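Local coordinates for protein flavoredoxin (Desulfovibrio vulgaris str. 'Miyazaki F', PDB 2D5M) that binds flavin mononucleotide and probably serves as an electron-transfer flavoprotein of the flavin reductase-like family, at residues 18-32 and 79-93. Residues are numbered along the deposited sequence; the frame is centred on the assembly and turned at random.
Sequences LVGTYDRDSRPNIMA and ADYAGIYSGENEDKF. With FMN (flavin mononucleotide), chain E.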
ATOM      1  N   LEU A  18      10.679  -0.180   5.922  1.00  5.35           N
ATOM      2  CA  LEU A  18      11.426  -0.298   7.151  1.00  5.00           C
ATOM      3  C   LEU A  18      11.287   1.011   7.940  1.00  4.81           C
ATOM      4  O   LEU A  18      11.767   2.083   7.524  1.00  5.43           O
ATOM      5  CB  LEU A  18      12.884  -0.643   6.976  1.00  6.13           C
ATOM      6  CG  LEU A  18      13.100  -2.118   6.571  0.33  7.87           C
ATOM      7  CD1 LEU A  18      12.642  -2.331   5.140  0.33 17.85           C
ATOM      8  CD2 LEU A  18      14.546  -2.515   6.848  0.33  6.85           C
ATOM      9  N   VAL A  19      10.581   0.941   9.059  1.00  4.86           N
ATOM     10  CA  VAL A  19      10.272   2.092   9.901  1.00  4.75           C
ATOM     11  C   VAL A  19      11.409   2.283  10.864  1.00  5.16           C
ATOM     12  O   VAL A  19      11.719   1.383  11.667  1.00  5.52           O
ATOM     13  CB  VAL A  19       8.952   1.866  10.649  1.00  5.25           C
ATOM     14  CG1 VAL A  19       8.674   3.047  11.552  1.00  6.02           C
ATOM     15  CG2 VAL A  19       7.778   1.680   9.677  1.00  6.96           C
ATOM     16  N   GLY A  20      12.073   3.441  10.772  1.00  5.37           N
ATOM     17  CA  GLY A  20      13.296   3.736  11.537  1.00  5.30           C
ATOM     18  C   GLY A  20      13.006   4.696  12.659  1.00  5.41           C
ATOM     19  O   GLY A  20      12.287   5.693  12.489  1.00  5.92           O
ATOM     20  N   THR A  21      13.592   4.453  13.829  1.00  5.56           N
ATOM     21  CA  THR A  21      13.408   5.253  15.024  1.00  5.63           C
ATOM     22  C   THR A  21      14.669   5.247  15.902  1.00  6.00           C
ATOM     23  O   THR A  21      15.566   4.427  15.713  1.00  6.15           O
ATOM     24  CB  THR A  21      12.262   4.699  15.889  1.00  6.00           C
ATOM     25  OG1 THR A  21      12.533   3.339  16.245  1.00  6.55           O
ATOM     26  CG2 THR A  21      10.883   4.839  15.241  1.00  6.78           C
ATOM     27  N   TYR A  22      14.714   6.187  16.836  1.00  6.21           N
ATOM     28  CA  TYR A  22      15.647   6.147  17.958  1.00  6.49           C
ATOM     29  C   TYR A  22      14.894   5.858  19.253  1.00  6.97           C
ATOM     30  O   TYR A  22      13.837   6.452  19.498  1.00  7.64           O
ATOM     31  CB  TYR A  22      16.358   7.499  18.122  1.00  7.40           C
ATOM     32  CG  TYR A  22      17.346   7.856  17.068  1.00  6.88           C
ATOM     33  CD1 TYR A  22      18.439   7.096  16.782  1.00  7.32           C
ATOM     34  CD2 TYR A  22      17.153   9.047  16.309  1.00  7.68           C
ATOM     35  CE1 TYR A  22      19.354   7.448  15.784  1.00  7.47           C
ATOM     36  CE2 TYR A  22      18.058   9.394  15.326  1.00  7.71           C
ATOM     37  CZ  TYR A  22      19.172   8.609  15.073  1.00  7.46           C
ATOM     38  OH  TYR A  22      20.025   8.982  14.084  1.00  8.92           O
ATOM     39  N   ASP A  23      15.429   4.972  20.096  1.00  7.14           N
ATOM     40  CA  ASP A  23      14.867   4.784  21.427  1.00  7.44           C
ATOM     41  C   ASP A  23      15.351   5.875  22.357  1.00  8.03           C
ATOM     42  O   ASP A  23      16.027   6.831  21.969  1.00  8.65           O
ATOM     43  CB  ASP A  23      15.097   3.371  21.950  1.00  8.33           C
ATOM     44  CG  ASP A  23      16.473   3.110  22.574  1.00  8.67           C
ATOM     45  OD1 ASP A  23      17.372   3.979  22.519  1.00  8.88           O
ATOM     46  OD2 ASP A  23      16.619   1.990  23.095  1.00 10.77           O
ATOM     47  N   ARG A  24      14.978   5.750  23.620  1.00  9.17           N
ATOM     48  CA  ARG A  24      15.272   6.807  24.606  1.00 10.18           C
ATOM     49  C   ARG A  24      16.761   7.002  24.857  1.00 10.53           C
ATOM     50  O   ARG A  24      17.123   8.111  25.295  1.00 14.30           O
ATOM     51  CB  ARG A  24      14.535   6.520  25.898  1.00 12.35           C
ATOM     52  CG  ARG A  24      15.054   5.269  26.611  1.00 13.57           C
ATOM     53  CD  ARG A  24      13.972   4.832  27.656  1.00 16.43           C
ATOM     54  NE  ARG A  24      14.338   3.600  28.319  1.00 18.91           N
ATOM     55  CZ  ARG A  24      14.205   2.418  27.753  1.00 17.59           C
ATOM     56  NH1 ARG A  24      13.702   2.224  26.531  1.00 16.13           N
ATOM     57  NH2 ARG A  24      14.575   1.333  28.448  1.00 22.77           N
ATOM     58  N   ASP A  25      17.553   6.007  24.553  1.00 10.21           N
ATOM     59  CA  ASP A  25      19.013   6.051  24.691  1.00 11.61           C
ATOM     60  C   ASP A  25      19.685   6.278  23.338  1.00 10.32           C
ATOM     61  O   ASP A  25      20.883   6.086  23.259  1.00 12.49           O
ATOM     62  CB  ASP A  25      19.495   4.746  25.324  1.00 15.60           C
ATOM     63  CG  ASP A  25      18.980   4.609  26.747  1.00 18.55           C
ATOM     64  OD1 ASP A  25      19.240   5.610  27.444  1.00 28.71           O
ATOM     65  OD2 ASP A  25      18.362   3.571  27.094  1.00 25.74           O
ATOM     66  N   SER A  26      18.922   6.702  22.337  1.00  9.52           N
ATOM     67  CA  SER A  26      19.415   7.054  21.005  1.00 10.08           C
ATOM     68  C   SER A  26      19.911   5.849  20.262  1.00  9.06           C
ATOM     69  O   SER A  26      20.679   5.941  19.280  1.00 10.16           O
ATOM     70  CB  SER A  26      20.493   8.154  21.075  1.00 13.50           C
ATOM     71  OG  SER A  26      19.932   9.353  21.572  1.00 16.06           O
ATOM     72  N   ARG A  27      19.478   4.643  20.653  1.00  8.31           N
ATOM     73  CA  ARG A  27      19.784   3.445  19.885  1.00  8.90           C
ATOM     74  C   ARG A  27      18.912   3.406  18.636  1.00  7.38           C
ATOM     75  O   ARG A  27      17.684   3.529  18.744  1.00  7.01           O
ATOM     76  CB  ARG A  27      19.528   2.182  20.742  1.00  9.23           C
ATOM     77  CG  ARG A  27      20.299   2.154  22.028  1.00 12.37           C
ATOM     78  CD  ARG A  27      19.925   1.066  22.997  1.00 14.36           C
ATOM     79  NE  ARG A  27      19.858  -0.261  22.419  1.00 14.65           N
ATOM     80  CZ  ARG A  27      18.791  -1.026  22.146  1.00 16.17           C
ATOM     81  NH1 ARG A  27      17.551  -0.655  22.394  1.00 15.80           N
ATOM     82  NH2 ARG A  27      18.968  -2.242  21.616  1.00 15.91           N
ATOM     83  N   PRO A  28      19.483   3.250  17.453  1.00  6.92           N
ATOM     84  CA  PRO A  28      18.705   3.228  16.232  1.00  6.62           C
ATOM     85  C   PRO A  28      18.047   1.884  15.996  1.00  6.27           C
ATOM     86  O   PRO A  28      18.612   0.836  16.310  1.00  6.80           O
ATOM     87  CB  PRO A  28      19.743   3.539  15.147  1.00  7.23           C
ATOM     88  CG  PRO A  28      20.972   2.879  15.666  1.00  7.54           C
ATOM     89  CD  PRO A  28      20.960   3.120  17.157  1.00  8.36           C
ATOM     90  N   ASN A  29      16.860   1.904  15.392  1.00  6.05           N
ATOM     91  CA  ASN A  29      16.105   0.690  15.119  1.00  5.93           C
ATOM     92  C   ASN A  29      15.388   0.792  13.770  1.00  5.44           C
ATOM     93  O   ASN A  29      15.169   1.884  13.260  1.00  5.42           O
ATOM     94  CB  ASN A  29      15.065   0.471  16.203  1.00  6.23           C
ATOM     95  CG  ASN A  29      14.511  -0.950  16.251  1.00  6.61           C
ATOM     96  OD1 ASN A  29      15.185  -1.906  15.835  1.00  7.10           O
ATOM     97  ND2 ASN A  29      13.307  -1.088  16.796  1.00  7.35           N
ATOM     98  N   ILE A  30      15.063  -0.381  13.237  1.00  5.20           N
ATOM     99  CA  ILE A  30      14.221  -0.531  12.084  1.00  5.51           C
ATOM    100  C   ILE A  30      13.334  -1.740  12.321  1.00  5.15           C
ATOM    101  O   ILE A  30      13.799  -2.748  12.870  1.00  5.85           O
ATOM    102  CB  ILE A  30      15.009  -0.749  10.765  1.00  6.62           C
ATOM    103  CG1 ILE A  30      16.277  -1.597  10.968  1.00  8.14           C
ATOM    104  CG2 ILE A  30      15.282   0.591  10.086  1.00  6.51           C
ATOM    105  CD1 ILE A  30      17.016  -2.021   9.702  1.00 12.19           C
ATOM    106  N   MET A  31      12.079  -1.644  11.866  1.00  5.39           N
ATOM    107  CA  MET A  31      11.148  -2.771  11.821  1.00  5.45           C
ATOM    108  C   MET A  31      10.482  -2.787  10.473  1.00  4.86           C
ATOM    109  O   MET A  31      10.432  -1.775   9.783  1.00  5.59           O
ATOM    110  CB  MET A  31      10.136  -2.758  12.963  1.00  6.03           C
ATOM    111  CG  MET A  31       9.282  -1.504  13.020  0.50  5.15           C
ATOM    112  SD  MET A  31       7.890  -1.487  11.883  0.50  3.01           S
ATOM    113  CE  MET A  31       6.724  -2.590  12.682  0.50  3.81           C
ATOM    114  N   ALA A  32       9.961  -3.940  10.054  1.00  5.01           N
ATOM    115  CA  ALA A  32       9.221  -4.048   8.806  1.00  5.12           C
ATOM    116  C   ALA A  32       7.729  -3.790   9.014  1.00  5.29           C
ATOM    117  O   ALA A  32       7.116  -4.324   9.970  1.00  5.56           O
ATOM    118  CB  ALA A  32       9.398  -5.440   8.235  1.00  6.13           C
ATOM    119  N   ALA A  79      15.646  -6.776   5.387  1.00  5.83           N
ATOM    120  CA  ALA A  79      14.330  -6.273   5.696  1.00  5.67           C
ATOM    121  C   ALA A  79      13.520  -7.318   6.452  1.00  5.51           C
ATOM    122  O   ALA A  79      12.838  -7.026   7.441  1.00  6.09           O
ATOM    123  CB  ALA A  79      13.635  -5.813   4.428  1.00  7.91           C
ATOM    124  N   ASP A  80      13.592  -8.565   5.964  1.00  5.55           N
ATOM    125  CA  ASP A  80      12.897  -9.661   6.637  1.00  5.86           C
ATOM    126  C   ASP A  80      13.393  -9.833   8.070  1.00  5.62           C
ATOM    127  O   ASP A  80      12.581  -9.993   8.999  1.00  5.78           O
ATOM    128  CB  ASP A  80      13.045 -10.924   5.807  1.00  5.94           C
ATOM    129  CG  ASP A  80      12.058 -12.011   6.201  1.00  5.95           C
ATOM    130  OD1 ASP A  80      10.826 -11.701   6.193  1.00  6.09           O
ATOM    131  OD2 ASP A  80      12.494 -13.153   6.473  1.00  6.64           O
ATOM    132  N   TYR A  81      14.710  -9.783   8.267  1.00  5.69           N
ATOM    133  CA  TYR A  81      15.283  -9.872   9.597  1.00  5.74           C
ATOM    134  C   TYR A  81      14.653  -8.840  10.523  1.00  5.76           C
ATOM    135  O   TYR A  81      14.296  -9.139  11.658  1.00  6.02           O
ATOM    136  CB  TYR A  81      16.804  -9.686   9.512  1.00  6.41           C
ATOM    137  CG  TYR A  81      17.557  -9.842  10.791  1.00  6.40           C
ATOM    138  CD1 TYR A  81      18.254 -11.034  11.070  1.00  7.96           C
ATOM    139  CD2 TYR A  81      17.645  -8.818  11.733  1.00  6.81           C
ATOM    140  CE1 TYR A  81      18.959 -11.188  12.230  1.00  8.79           C
ATOM    141  CE2 TYR A  81      18.341  -8.976  12.913  1.00  8.14           C
ATOM    142  CZ  TYR A  81      19.009 -10.183  13.145  1.00  9.12           C
ATOM    143  OH  TYR A  81      19.719 -10.347  14.323  1.00 12.05           O
ATOM    144  N   ALA A  82      14.567  -7.610  10.046  1.00  5.77           N
ATOM    145  CA  ALA A  82      14.020  -6.495  10.843  1.00  5.82           C
ATOM    146  C   ALA A  82      12.572  -6.722  11.204  1.00  5.58           C
ATOM    147  O   ALA A  82      12.062  -6.120  12.163  1.00  6.24           O
ATOM    148  CB  ALA A  82      14.189  -5.175  10.087  1.00  6.85           C
ATOM    149  N   GLY A  83      11.876  -7.543  10.405  1.00  5.47           N
ATOM    150  CA  GLY A  83      10.488  -7.961  10.663  1.00  5.69           C
ATOM    151  C   GLY A  83      10.312  -9.217  11.467  1.00  4.98           C
ATOM    152  O   GLY A  83       9.153  -9.600  11.717  1.00  5.66           O
ATOM    153  N   ILE A  84      11.395  -9.894  11.846  1.00  6.11           N
ATOM    154  CA  ILE A  84      11.347 -11.081  12.683  1.00  6.33           C
ATOM    155  C   ILE A  84      11.798 -10.788  14.093  1.00  6.28           C
ATOM    156  O   ILE A  84      11.199 -11.243  15.053  1.00  7.92           O
ATOM    157  CB  ILE A  84      12.200 -12.194  12.047  1.00  7.61           C
ATOM    158  CG1 ILE A  84      11.683 -12.639  10.692  1.00  6.94           C
ATOM    159  CG2 ILE A  84      12.345 -13.378  13.043  1.00  7.76           C
ATOM    160  CD1 ILE A  84      12.635 -13.513   9.890  1.00  9.26           C
ATOM    161  N   TYR A  85      12.886 -10.029  14.261  1.00  5.82           N
ATOM    162  CA  TYR A  85      13.546  -9.811  15.527  1.00  6.47           C
ATOM    163  C   TYR A  85      13.247  -8.424  16.046  1.00  6.47           C
ATOM    164  O   TYR A  85      12.994  -7.512  15.288  1.00  6.98           O
ATOM    165  CB  TYR A  85      15.062 -10.064  15.410  1.00  7.30           C
ATOM    166  CG  TYR A  85      15.305 -11.473  14.873  1.00  7.58           C
ATOM    167  CD1 TYR A  85      15.033 -12.586  15.665  1.00  9.46           C
ATOM    168  CD2 TYR A  85      15.772 -11.669  13.607  1.00  7.60           C
ATOM    169  CE1 TYR A  85      15.240 -13.872  15.210  1.00 10.88           C
ATOM    170  CE2 TYR A  85      15.971 -12.954  13.101  1.00  9.36           C
ATOM    171  CZ  TYR A  85      15.702 -14.057  13.918  1.00 10.08           C
ATOM    172  OH  TYR A  85      15.889 -15.346  13.422  1.00 13.49           O
ATOM    173  N   SER A  86      13.254  -8.276  17.381  1.00  7.47           N
ATOM    174  CA  SER A  86      13.000  -7.015  17.999  1.00  7.34           C
ATOM    175  C   SER A  86      14.264  -6.246  18.370  1.00  7.08           C
ATOM    176  O   SER A  86      15.273  -6.848  18.788  1.00  8.13           O
ATOM    177  CB  SER A  86      12.177  -7.188  19.298  1.00  8.20           C
ATOM    178  OG  SER A  86      11.925  -5.913  19.901  1.00  8.60           O
ATOM    179  N   GLY A  87      14.187  -4.928  18.316  1.00  6.86           N
ATOM    180  CA  GLY A  87      15.261  -4.063  18.736  1.00  7.11           C
ATOM    181  C   GLY A  87      15.277  -3.703  20.204  1.00  7.43           C
ATOM    182  O   GLY A  87      16.146  -2.948  20.620  1.00  8.10           O
ATOM    183  N   GLU A  88      14.374  -4.239  20.993  1.00  7.91           N
ATOM    184  CA  GLU A  88      14.346  -3.888  22.422  1.00  8.98           C
ATOM    185  C   GLU A  88      15.714  -4.104  23.075  1.00  9.60           C
ATOM    186  O   GLU A  88      16.176  -3.239  23.843  1.00 11.88           O
ATOM    187  CB  GLU A  88      13.255  -4.669  23.124  1.00  9.45           C
ATOM    188  CG  GLU A  88      13.121  -4.316  24.599  1.00 12.37           C
ATOM    189  CD  GLU A  88      12.166  -5.186  25.389  1.00 17.85           C
ATOM    190  OE1 GLU A  88      11.538  -6.122  24.861  1.00 29.51           O
ATOM    191  OE2 GLU A  88      12.082  -4.905  26.594  1.00 24.01           O
ATOM    192  N   ASN A  89      16.350  -5.247  22.751  1.00  8.45           N
ATOM    193  CA  ASN A  89      17.637  -5.582  23.331  1.00  8.72           C
ATOM    194  C   ASN A  89      18.652  -5.998  22.270  1.00  8.78           C
ATOM    195  O   ASN A  89      19.521  -6.794  22.527  1.00 13.19           O
ATOM    196  CB  ASN A  89      17.502  -6.622  24.428  1.00 12.70           C
ATOM    197  CG  ASN A  89      16.957  -6.005  25.727  1.00 15.93           C
ATOM    198  OD1 ASN A  89      17.633  -5.224  26.409  1.00 24.78           O
ATOM    199  ND2 ASN A  89      15.753  -6.371  26.071  1.00 20.28           N
ATOM    200  N   GLU A  90      18.545  -5.427  21.068  1.00  8.60           N
ATOM    201  CA  GLU A  90      19.441  -5.716  19.960  1.00  8.41           C
ATOM    202  C   GLU A  90      19.538  -4.487  19.062  1.00  7.89           C
ATOM    203  O   GLU A  90      18.498  -3.895  18.745  1.00  9.37           O
ATOM    204  CB  GLU A  90      18.900  -6.873  19.130  1.00  9.63           C
ATOM    205  CG  GLU A  90      19.755  -7.140  17.904  1.00 10.68           C
ATOM    206  CD  GLU A  90      19.320  -8.316  17.059  1.00 10.25           C
ATOM    207  OE1 GLU A  90      18.667  -9.262  17.505  1.00 12.95           O
ATOM    208  OE2 GLU A  90      19.766  -8.306  15.879  1.00 11.40           O
ATOM    209  N   ASP A  91      20.744  -4.155  18.650  1.00  7.56           N
ATOM    210  CA  ASP A  91      20.968  -3.140  17.610  1.00  7.47           C
ATOM    211  C   ASP A  91      20.998  -3.887  16.281  1.00  6.93           C
ATOM    212  O   ASP A  91      21.981  -4.518  15.911  1.00  7.09           O
ATOM    213  CB  ASP A  91      22.280  -2.392  17.885  1.00  8.81           C
ATOM    214  CG  ASP A  91      22.551  -1.309  16.861  1.00  8.53           C
ATOM    215  OD1 ASP A  91      22.053  -1.401  15.719  1.00  8.01           O
ATOM    216  OD2 ASP A  91      23.296  -0.348  17.216  1.00 12.10           O
ATOM    217  N   LYS A  92      19.892  -3.766  15.548  1.00  6.29           N
ATOM    218  CA  LYS A  92      19.759  -4.444  14.276  1.00  6.50           C
ATOM    219  C   LYS A  92      20.656  -3.875  13.207  1.00  5.98           C
ATOM    220  O   LYS A  92      21.028  -4.578  12.263  1.00  6.47           O
ATOM    221  CB  LYS A  92      18.309  -4.398  13.788  1.00  6.38           C
ATOM    222  CG  LYS A  92      17.299  -5.053  14.649  1.00  8.27           C
ATOM    223  CD  LYS A  92      15.898  -4.969  14.039  1.00  7.46           C
ATOM    224  CE  LYS A  92      14.866  -4.999  15.120  1.00  6.90           C
ATOM    225  NZ  LYS A  92      13.489  -4.812  14.644  1.00  6.36           N
ATOM    226  N   PHE A  93      21.002  -2.574  13.306  1.00  5.94           N
ATOM    227  CA  PHE A  93      21.955  -2.018  12.343  1.00  6.39           C
ATOM    228  C   PHE A  93      23.308  -2.705  12.492  1.00  6.95           C
ATOM    229  O   PHE A  93      23.973  -3.038  11.497  1.00  7.27           O
ATOM    230  CB  PHE A  93      22.101  -0.509  12.524  1.00  6.38           C
ATOM    231  CG  PHE A  93      20.918   0.284  11.989  1.00  5.99           C
ATOM    232  CD1 PHE A  93      20.956   0.755  10.682  1.00  6.27           C
ATOM    233  CD2 PHE A  93      19.816   0.557  12.774  1.00  6.01           C
ATOM    234  CE1 PHE A  93      19.913   1.495  10.169  1.00  6.48           C
ATOM    235  CE2 PHE A  93      18.757   1.308  12.237  1.00  6.95           C
ATOM    236  CZ  PHE A  93      18.832   1.794  10.957  1.00  7.03           C
TER
HETATM  237  N1  FMN E1001       4.350  -5.345  12.545  1.00  5.17           N
HETATM  238  C2  FMN E1001       3.485  -4.299  12.726  1.00  5.53           C
HETATM  239  O2  FMN E1001       3.188  -3.911  13.864  1.00  6.36           O
HETATM  240  N3  FMN E1001       2.916  -3.702  11.604  1.00  5.81           N
HETATM  241  C4  FMN E1001       3.120  -4.097  10.301  1.00  5.57           C
HETATM  242  O4  FMN E1001       2.557  -3.501   9.358  1.00  6.40           O
HETATM  243  C4A FMN E1001       3.976  -5.217  10.117  1.00  5.45           C
HETATM  244  N5  FMN E1001       4.178  -5.697   8.866  1.00  5.53           N
HETATM  245  C5A FMN E1001       5.141  -6.667   8.745  1.00  5.36           C
HETATM  246  C6  FMN E1001       5.398  -7.174   7.440  1.00  5.64           C
HETATM  247  C7  FMN E1001       6.374  -8.122   7.180  1.00  5.99           C
HETATM  248  C7M FMN E1001       6.605  -8.689   5.799  1.00  7.81           C
HETATM  249  C8  FMN E1001       7.174  -8.569   8.298  1.00  5.77           C
HETATM  250  C8M FMN E1001       8.315  -9.538   8.035  1.00  6.54           C
HETATM  251  C9  FMN E1001       6.885  -8.138   9.582  1.00  5.55           C
HETATM  252  C9A FMN E1001       5.898  -7.199   9.828  1.00  5.11           C
HETATM  253  N10 FMN E1001       5.541  -6.748  11.118  1.00  5.14           N
HETATM  254  C10 FMN E1001       4.635  -5.727  11.272  1.00  5.26           C
HETATM  255  C1' FMN E1001       6.214  -7.325  12.315  1.00  5.34           C
HETATM  256  C2' FMN E1001       7.303  -6.415  12.878  1.00  4.95           C
HETATM  257  O2' FMN E1001       8.199  -5.940  11.866  1.00  5.39           O
HETATM  258  C3' FMN E1001       8.112  -7.212  13.907  1.00  5.14           C
HETATM  259  O3' FMN E1001       7.236  -7.448  15.033  1.00  5.76           O
HETATM  260  C4' FMN E1001       9.395  -6.533  14.362  1.00  5.12           C
HETATM  261  O4' FMN E1001      10.177  -7.564  15.025  1.00  6.92           O
HETATM  262  C5' FMN E1001       9.184  -5.394  15.297  1.00  5.85           C
HETATM  263  O5' FMN E1001      10.501  -4.868  15.661  1.00  5.68           O
HETATM  264  P   FMN E1001      10.690  -3.888  16.925  1.00  5.67           P
HETATM  265  O1P FMN E1001      10.188  -4.623  18.176  1.00  6.29           O
HETATM  266  O2P FMN E1001       9.922  -2.605  16.717  1.00  5.98           O
HETATM  267  O3P FMN E1001      12.198  -3.710  16.911  1.00  6.20           O
HETATM  268  O   HOH W   1      17.942  -1.863  16.280  1.00  8.75           O
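The ammonium of K92 has four oxygens within hydrogen-bonding distance of NZ: I30 O at 2.7 Å, the FMN phosphate oxygen O3P at 2.8 Å, and A82 O and Y85 O. That is one more than its three protons, so at least two of them must share a proton or alternate. Its chain, extended beyond CG, passes N29, with CE 3.2 Å from N29 OD1. N29 has its CG anti to the backbone N (chi1 -163°), which carries ND2 to O3P in a nearly straight bond of 2.8 Å (175°); G87 N gives the same oxygen a third donor, and S86 OG binds O1P. The 18-22/28-32 hairpin, part of the antiparallel sheet of the flavin reductase-like domain, and the loop between helices 76-82 and 92-96 together supply part of the phosphate site. Just after the type I turn D23-S26, the guanidinium of R27 takes G87 O end-on, NH1 at 3.2 Å and NH2 at 3.1 Å, while NH1 also forms a salt bridge to D23 OD2. A water accepts from K92 N and lies 2.8 Å from both P28 O and N29 OD1, with more acceptors about it than protons to give. On the helix 92-96 side, the F93 ring turns its edge to N29 N, and I30 CG2 touches F93 CZ. Farther along, A32 CB meets G83 CA beside the flavin ring.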